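Local coordinates for type 4 fimbrial biogenesis protein PilY1 (Pseudomonas aeruginosa, PDB 3HX6) that primes type IV pilus assembly, supports twitching motility and host-cell adhesion, and probably regulates pilus retraction through calcium binding and release, here represented by its C-terminal domain, at residues A145-G157 against F167-L180. The protein carries 3 engineered substitutions. Numbering follows the deposited sequence.
Sequences AFFGGAWHTVLIG and FALDVTDPANIKLL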
ATOM      1  N   ALA A 145      -7.997  20.664  -3.340  1.00 15.19           N
ATOM      2  CA  ALA A 145      -8.981  21.367  -4.145  1.00 15.10           C
ATOM      3  C   ALA A 145      -8.268  22.352  -5.055  1.00 14.91           C
ATOM      4  O   ALA A 145      -7.141  22.754  -4.788  1.00 15.51           O
ATOM      5  CB  ALA A 145      -9.977  22.100  -3.242  1.00 12.18           C
ATOM      6  N   PHE A 146      -8.936  22.743  -6.127  1.00 16.02           N
ATOM      7  CA  PHE A 146      -8.352  23.673  -7.073  1.00 16.34           C
ATOM      8  C   PHE A 146      -9.128  24.980  -7.087  1.00 17.28           C
ATOM      9  O   PHE A 146     -10.348  24.983  -7.241  1.00 16.08           O
ATOM     10  CB  PHE A 146      -8.351  23.035  -8.465  1.00 17.01           C
ATOM     11  CG  PHE A 146      -7.600  23.818  -9.503  1.00 16.44           C
ATOM     12  CD1 PHE A 146      -8.262  24.718 -10.330  1.00 17.32           C
ATOM     13  CD2 PHE A 146      -6.232  23.619  -9.685  1.00 17.65           C
ATOM     14  CE1 PHE A 146      -7.576  25.406 -11.332  1.00 17.28           C
ATOM     15  CE2 PHE A 146      -5.533  24.302 -10.684  1.00 16.54           C
ATOM     16  CZ  PHE A 146      -6.208  25.196 -11.509  1.00 18.46           C
ATOM     17  N   PHE A 147      -8.413  26.086  -6.898  1.00 16.22           N
ATOM     18  CA  PHE A 147      -9.012  27.414  -6.927  1.00 17.51           C
ATOM     19  C   PHE A 147      -7.888  28.452  -6.949  1.00 18.57           C
ATOM     20  O   PHE A 147      -6.745  28.153  -6.592  1.00 18.63           O
ATOM     21  CB  PHE A 147      -9.952  27.613  -5.731  1.00 15.46           C
ATOM     22  CG  PHE A 147      -9.281  27.506  -4.394  1.00 17.77           C
ATOM     23  CD1 PHE A 147      -8.688  28.622  -3.807  1.00 17.93           C
ATOM     24  CD2 PHE A 147      -9.264  26.295  -3.705  1.00 18.07           C
ATOM     25  CE1 PHE A 147      -8.086  28.538  -2.549  1.00 16.33           C
ATOM     26  CE2 PHE A 147      -8.663  26.199  -2.443  1.00 19.05           C
ATOM     27  CZ  PHE A 147      -8.075  27.326  -1.866  1.00 19.24           C
ATOM     28  N   GLY A 148      -8.199  29.663  -7.390  1.00 19.18           N
ATOM     29  CA  GLY A 148      -7.162  30.675  -7.470  1.00 20.52           C
ATOM     30  C   GLY A 148      -6.123  30.219  -8.479  1.00 19.87           C
ATOM     31  O   GLY A 148      -4.960  30.612  -8.416  1.00 20.72           O
ATOM     32  N   GLY A 149      -6.552  29.362  -9.403  1.00 20.09           N
ATOM     33  CA  GLY A 149      -5.669  28.856 -10.439  1.00 17.62           C
ATOM     34  C   GLY A 149      -4.624  27.843  -9.998  1.00 19.94           C
ATOM     35  O   GLY A 149      -3.705  27.531 -10.755  1.00 18.97           O
ATOM     36  N   ALA A 150      -4.752  27.313  -8.787  1.00 18.34           N
ATOM     37  CA  ALA A 150      -3.778  26.341  -8.312  1.00 19.00           C
ATOM     38  C   ALA A 150      -4.367  25.302  -7.367  1.00 19.12           C
ATOM     39  O   ALA A 150      -5.478  25.457  -6.853  1.00 19.15           O
ATOM     40  CB  ALA A 150      -2.626  27.064  -7.623  1.00 19.66           C
ATOM     41  N   TRP A 151      -3.612  24.234  -7.152  1.00 17.97           N
ATOM     42  CA  TRP A 151      -4.028  23.185  -6.241  1.00 19.08           C
ATOM     43  C   TRP A 151      -3.644  23.604  -4.833  1.00 20.79           C
ATOM     44  O   TRP A 151      -2.617  24.247  -4.631  1.00 18.79           O
ATOM     45  CB  TRP A 151      -3.350  21.861  -6.594  1.00 19.02           C
ATOM     46  CG  TRP A 151      -3.953  21.214  -7.787  1.00 17.02           C
ATOM     47  CD1 TRP A 151      -3.509  21.280  -9.071  1.00 14.84           C
ATOM     48  CD2 TRP A 151      -5.154  20.441  -7.813  1.00 15.68           C
ATOM     49  NE1 TRP A 151      -4.360  20.595  -9.902  1.00 15.44           N
ATOM     50  CE2 TRP A 151      -5.381  20.070  -9.155  1.00 15.57           C
ATOM     51  CE3 TRP A 151      -6.064  20.028  -6.830  1.00 16.37           C
ATOM     52  CZ2 TRP A 151      -6.484  19.303  -9.546  1.00 15.85           C
ATOM     53  CZ3 TRP A 151      -7.168  19.262  -7.219  1.00 13.85           C
ATOM     54  CH2 TRP A 151      -7.363  18.911  -8.565  1.00 15.71           C
ATOM     55  N   HIS A 152      -4.484  23.246  -3.869  1.00 20.01           N
ATOM     56  CA  HIS A 152      -4.256  23.565  -2.463  1.00 21.39           C
ATOM     57  C   HIS A 152      -4.763  22.381  -1.672  1.00 21.95           C
ATOM     58  O   HIS A 152      -5.513  21.550  -2.197  1.00 23.11           O
ATOM     59  CB  HIS A 152      -5.096  24.763  -2.011  1.00 22.95           C
ATOM     60  CG  HIS A 152      -4.944  25.981  -2.862  1.00 26.24           C
ATOM     61  ND1 HIS A 152      -4.052  26.988  -2.564  1.00 28.00           N
ATOM     62  CD2 HIS A 152      -5.574  26.356  -4.000  1.00 26.35           C
ATOM     63  CE1 HIS A 152      -4.140  27.933  -3.484  1.00 28.34           C
ATOM     64  NE2 HIS A 152      -5.056  27.574  -4.366  1.00 27.01           N
ATOM     65  N   THR A 153      -4.346  22.303  -0.416  1.00 19.63           N
ATOM     66  CA  THR A 153      -4.845  21.270   0.473  1.00 20.07           C
ATOM     67  C   THR A 153      -5.638  22.117   1.450  1.00 20.27           C
ATOM     68  O   THR A 153      -5.106  23.057   2.050  1.00 19.51           O
ATOM     69  CB  THR A 153      -3.736  20.519   1.221  1.00 21.23           C
ATOM     70  OG1 THR A 153      -2.928  19.796   0.283  1.00 21.08           O
ATOM     71  CG2 THR A 153      -4.358  19.530   2.198  1.00 20.94           C
ATOM     72  N   VAL A 154      -6.921  21.819   1.580  1.00 18.77           N
ATOM     73  CA  VAL A 154      -7.765  22.599   2.465  1.00 19.54           C
ATOM     74  C   VAL A 154      -8.263  21.774   3.640  1.00 18.30           C
ATOM     75  O   VAL A 154      -8.230  20.547   3.612  1.00 15.91           O
ATOM     76  CB  VAL A 154      -8.981  23.173   1.694  1.00 21.52           C
ATOM     77  CG1 VAL A 154      -9.932  22.041   1.292  1.00 19.62           C
ATOM     78  CG2 VAL A 154      -9.708  24.194   2.545  1.00 26.75           C
ATOM     79  N   LEU A 155      -8.709  22.472   4.677  1.00 16.79           N
ATOM     80  CA  LEU A 155      -9.249  21.843   5.868  1.00 17.89           C
ATOM     81  C   LEU A 155     -10.552  22.567   6.171  1.00 16.85           C
ATOM     82  O   LEU A 155     -10.579  23.787   6.280  1.00 15.63           O
ATOM     83  CB  LEU A 155      -8.270  21.976   7.048  1.00 18.72           C
ATOM     84  CG  LEU A 155      -8.730  21.404   8.395  1.00 20.39           C
ATOM     85  CD1 LEU A 155      -7.529  21.139   9.290  1.00 21.61           C
ATOM     86  CD2 LEU A 155      -9.698  22.369   9.059  1.00 19.25           C
ATOM     87  N   ILE A 156     -11.637  21.811   6.268  1.00 16.67           N
ATOM     88  CA  ILE A 156     -12.929  22.394   6.564  1.00 18.66           C
ATOM     89  C   ILE A 156     -13.336  21.974   7.975  1.00 18.93           C
ATOM     90  O   ILE A 156     -13.377  20.789   8.295  1.00 19.61           O
ATOM     91  CB  ILE A 156     -14.004  21.950   5.533  1.00 18.56           C
ATOM     92  CG1 ILE A 156     -13.652  22.493   4.139  1.00 23.11           C
ATOM     93  CG2 ILE A 156     -15.363  22.517   5.912  1.00 16.98           C
ATOM     94  CD1 ILE A 156     -12.460  21.864   3.504  1.00 25.49           C
ATOM     95  N   GLY A 157     -13.607  22.959   8.822  1.00 19.20           N
ATOM     96  CA  GLY A 157     -14.000  22.665  10.189  1.00 20.55           C
ATOM     97  C   GLY A 157     -15.310  23.336  10.533  1.00 20.34           C
ATOM     98  O   GLY A 157     -15.887  24.027   9.700  1.00 20.43           O
ATOM     99  N   PHE A 167     -15.884  26.890   8.718  1.00 20.67           N
ATOM    100  CA  PHE A 167     -14.683  27.602   8.330  1.00 21.64           C
ATOM    101  C   PHE A 167     -13.794  26.689   7.499  1.00 21.53           C
ATOM    102  O   PHE A 167     -13.890  25.459   7.576  1.00 20.74           O
ATOM    103  CB  PHE A 167     -13.918  28.163   9.543  1.00 21.08           C
ATOM    104  CG  PHE A 167     -13.393  27.121  10.486  1.00 21.69           C
ATOM    105  CD1 PHE A 167     -14.112  26.767  11.625  1.00 20.94           C
ATOM    106  CD2 PHE A 167     -12.162  26.512  10.250  1.00 21.78           C
ATOM    107  CE1 PHE A 167     -13.607  25.818  12.523  1.00 21.67           C
ATOM    108  CE2 PHE A 167     -11.650  25.567  11.136  1.00 21.77           C
ATOM    109  CZ  PHE A 167     -12.374  25.218  12.276  1.00 21.77           C
ATOM    110  N   ALA A 168     -12.952  27.305   6.679  1.00 18.93           N
ATOM    111  CA  ALA A 168     -12.042  26.568   5.823  1.00 20.80           C
ATOM    112  C   ALA A 168     -10.661  27.180   5.963  1.00 21.19           C
ATOM    113  O   ALA A 168     -10.518  28.399   6.012  1.00 23.01           O
ATOM    114  CB  ALA A 168     -12.511  26.645   4.367  1.00 20.19           C
ATOM    115  N   LEU A 169      -9.646  26.333   6.057  1.00 20.41           N
ATOM    116  CA  LEU A 169      -8.284  26.820   6.167  1.00 23.15           C
ATOM    117  C   LEU A 169      -7.496  26.257   4.996  1.00 24.15           C
ATOM    118  O   LEU A 169      -7.802  25.166   4.504  1.00 22.56           O
ATOM    119  CB  LEU A 169      -7.640  26.348   7.479  1.00 22.17           C
ATOM    120  CG  LEU A 169      -8.381  26.654   8.787  1.00 20.83           C
ATOM    121  CD1 LEU A 169      -7.636  26.017   9.961  1.00 20.75           C
ATOM    122  CD2 LEU A 169      -8.504  28.151   8.973  1.00 21.24           C
ATOM    123  N   ASP A 170      -6.508  27.017   4.531  1.00 24.47           N
ATOM    124  CA  ASP A 170      -5.645  26.557   3.455  1.00 25.74           C
ATOM    125  C   ASP A 170      -4.500  25.933   4.230  1.00 26.64           C
ATOM    126  O   ASP A 170      -3.716  26.637   4.864  1.00 27.20           O
ATOM    127  CB  ASP A 170      -5.116  27.720   2.614  1.00 26.39           C
ATOM    128  CG  ASP A 170      -4.261  27.249   1.449  1.00 27.84           C
ATOM    129  OD1 ASP A 170      -3.459  26.308   1.638  1.00 28.25           O
ATOM    130  OD2 ASP A 170      -4.386  27.820   0.346  1.00 32.62           O
ATOM    131  N   VAL A 171      -4.411  24.613   4.187  1.00 27.02           N
ATOM    132  CA  VAL A 171      -3.391  23.899   4.932  1.00 27.29           C
ATOM    133  C   VAL A 171      -2.294  23.290   4.044  1.00 27.81           C
ATOM    134  O   VAL A 171      -1.563  22.386   4.453  1.00 28.33           O
ATOM    135  CB  VAL A 171      -4.091  22.822   5.808  1.00 29.02           C
ATOM    136  CG1 VAL A 171      -3.933  21.432   5.204  1.00 26.16           C
ATOM    137  CG2 VAL A 171      -3.579  22.903   7.221  1.00 31.29           C
ATOM    138  N   THR A 172      -2.175  23.809   2.828  1.00 29.63           N
ATOM    139  CA  THR A 172      -1.176  23.330   1.878  1.00 31.54           C
ATOM    140  C   THR A 172       0.231  23.432   2.468  1.00 33.40           C
ATOM    141  O   THR A 172       1.045  22.524   2.318  1.00 33.16           O
ATOM    142  CB  THR A 172      -1.220  24.151   0.580  1.00 31.46           C
ATOM    143  OG1 THR A 172      -2.574  24.239   0.120  1.00 30.74           O
ATOM    144  CG2 THR A 172      -0.357  23.498  -0.492  1.00 29.50           C
ATOM    145  N   ASP A 173       0.510  24.546   3.135  1.00 35.89           N
ATOM    146  CA  ASP A 173       1.815  24.763   3.753  1.00 37.53           C
ATOM    147  C   ASP A 173       1.639  24.853   5.267  1.00 38.32           C
ATOM    148  O   ASP A 173       1.198  25.877   5.792  1.00 39.39           O
ATOM    149  CB  ASP A 173       2.446  26.052   3.205  1.00 37.57           C
ATOM    150  CG  ASP A 173       3.811  26.358   3.825  1.00 39.93           C
ATOM    151  OD1 ASP A 173       4.474  25.429   4.336  1.00 36.43           O
ATOM    152  OD2 ASP A 173       4.224  27.538   3.785  1.00 40.07           O
ATOM    153  N   PRO A 174       1.978  23.772   5.987  1.00 38.32           N
ATOM    154  CA  PRO A 174       1.850  23.738   7.449  1.00 40.34           C
ATOM    155  C   PRO A 174       2.538  24.908   8.142  1.00 41.30           C
ATOM    156  O   PRO A 174       2.093  25.370   9.195  1.00 42.09           O
ATOM    157  CB  PRO A 174       2.464  22.388   7.822  1.00 38.83           C
ATOM    158  CG  PRO A 174       3.459  22.151   6.726  1.00 39.62           C
ATOM    159  CD  PRO A 174       2.690  22.577   5.501  1.00 39.05           C
ATOM    160  N   ALA A 175       3.620  25.390   7.542  1.00 41.48           N
ATOM    161  CA  ALA A 175       4.369  26.503   8.101  1.00 41.74           C
ATOM    162  C   ALA A 175       3.668  27.821   7.801  1.00 42.39           C
ATOM    163  O   ALA A 175       4.045  28.869   8.322  1.00 43.48           O
ATOM    164  CB  ALA A 175       5.781  26.519   7.532  1.00 43.02           C
ATOM    165  N   ASN A 176       2.642  27.769   6.958  1.00 42.21           N
ATOM    166  CA  ASN A 176       1.910  28.977   6.612  1.00 41.31           C
ATOM    167  C   ASN A 176       0.444  28.694   6.333  1.00 40.85           C
ATOM    168  O   ASN A 176      -0.010  28.757   5.191  1.00 41.11           O
ATOM    169  CB  ASN A 176       2.550  29.656   5.403  1.00 43.37           C
ATOM    170  CG  ASN A 176       1.902  30.982   5.072  1.00 45.32           C
ATOM    171  OD1 ASN A 176       1.780  31.859   5.930  1.00 46.30           O
ATOM    172  ND2 ASN A 176       1.482  31.138   3.822  1.00 48.47           N
ATOM    173  N   ILE A 177      -0.291  28.383   7.396  1.00 39.73           N
ATOM    174  CA  ILE A 177      -1.715  28.098   7.305  1.00 37.06           C
ATOM    175  C   ILE A 177      -2.482  29.410   7.206  1.00 37.44           C
ATOM    176  O   ILE A 177      -2.227  30.344   7.969  1.00 37.48           O
ATOM    177  CB  ILE A 177      -2.186  27.321   8.547  1.00 37.88           C
ATOM    178  CG1 ILE A 177      -1.467  25.974   8.595  1.00 35.96           C
ATOM    179  CG2 ILE A 177      -3.704  27.147   8.524  1.00 35.98           C
ATOM    180  CD1 ILE A 177      -1.789  25.146   9.811  1.00 40.07           C
ATOM    181  N   LYS A 178      -3.416  29.480   6.264  1.00 34.56           N
ATOM    182  CA  LYS A 178      -4.207  30.687   6.068  1.00 34.96           C
ATOM    183  C   LYS A 178      -5.698  30.446   6.268  1.00 32.84           C
ATOM    184  O   LYS A 178      -6.188  29.330   6.097  1.00 32.54           O
ATOM    185  CB  LYS A 178      -3.985  31.248   4.659  1.00 36.09           C
ATOM    186  CG  LYS A 178      -2.543  31.594   4.339  1.00 40.77           C
ATOM    187  CD  LYS A 178      -2.430  32.283   2.990  1.00 42.49           C
ATOM    188  CE  LYS A 178      -1.020  32.800   2.747  1.00 45.60           C
ATOM    189  NZ  LYS A 178      -0.899  33.512   1.443  1.00 46.39           N
ATOM    190  N   LEU A 179      -6.411  31.504   6.635  1.00 31.41           N
ATOM    191  CA  LEU A 179      -7.852  31.433   6.834  1.00 31.34           C
ATOM    192  C   LEU A 179      -8.528  31.820   5.523  1.00 30.40           C
ATOM    193  O   LEU A 179      -8.433  32.971   5.091  1.00 30.93           O
ATOM    194  CB  LEU A 179      -8.292  32.399   7.936  1.00 29.58           C
ATOM    195  CG  LEU A 179      -9.806  32.589   8.064  1.00 32.06           C
ATOM    196  CD1 LEU A 179     -10.474  31.247   8.333  1.00 32.06           C
ATOM    197  CD2 LEU A 179     -10.111  33.575   9.184  1.00 32.77           C
ATOM    198  N   LEU A 180      -9.200  30.861   4.889  1.00 27.71           N
ATOM    199  CA  LEU A 180      -9.883  31.128   3.630  1.00 25.37           C
ATOM    200  C   LEU A 180     -11.195  31.858   3.876  1.00 25.93           C
ATOM    201  O   LEU A 180     -11.483  32.870   3.237  1.00 28.29           O
ATOM    202  CB  LEU A 180     -10.145  29.821   2.882  1.00 25.04           C
ATOM    203  CG  LEU A 180      -8.893  29.115   2.355  1.00 25.29           C
ATOM    204  CD1 LEU A 180      -9.254  27.733   1.835  1.00 22.66           C
ATOM    205  CD2 LEU A 180      -8.257  29.964   1.261  1.00 24.76           C
TER
HETATM  206  O   HOH W   1      -1.584  27.122  -0.891  1.00 51.79           O
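Thr172 meets the backbone of Thr153 because its OG1 stands beside its own backbone N (chi1 -49°). The Phe167 ring sits over Gly157 because its CG lies between N and the carbonyl carbon (chi1 63°). Both contacts belong to the antiparallel pairing of strands 150-158 and 165-170 or to the turn that follows it, and these are the middle strands of a four-stranded sheet in the beta-propeller domain. Between Leu155 and Leu169, and between Gly157 and Phe167, the backbones exchange paired hydrogen bonds. Leu155 O receives Leu169 N at 2.7 Å. Past Asp170 the chain turns, and Val171 N still reaches Thr153 O at 2.7 Å.

Thr172 OG1 then takes over as a side-chain acceptor. It receives Thr153 N at 2.7 Å, nearly straight. The same hydroxyl donates to Asp170 OD1 at 2.7 Å, on the syn side of the carboxylate, somewhat out of its plane. Thr172 N also donates to that oxygen, closing an Asx turn. Asp170 OD2 lies 3.0 Å from His152 ND1, with the ring and carboxylate planes 87° apart. From the same imidazole, NE2 donates in the ring plane to Phe147 O. The Phe147 ring lies against a face of this imidazole, and its CZ reaches Leu180 CD1 at 3.9 Å. That methyl also packs on Val154 CG2.

Toward the other end of the contact, Gly157 CA makes a CH-pi contact 3.9 Å from the Phe167 ring centroid. Leu155 and Leu169 lie on the same side of the sheet as Phe167, and all three touch Leu97 of strand 97-99 in the neighbouring sheet.

Two donors on Asp170 OD1 hold the carboxylate in place, and its charge probably strengthens the Thr172 hydroxyl as an acceptor for Thr153 N.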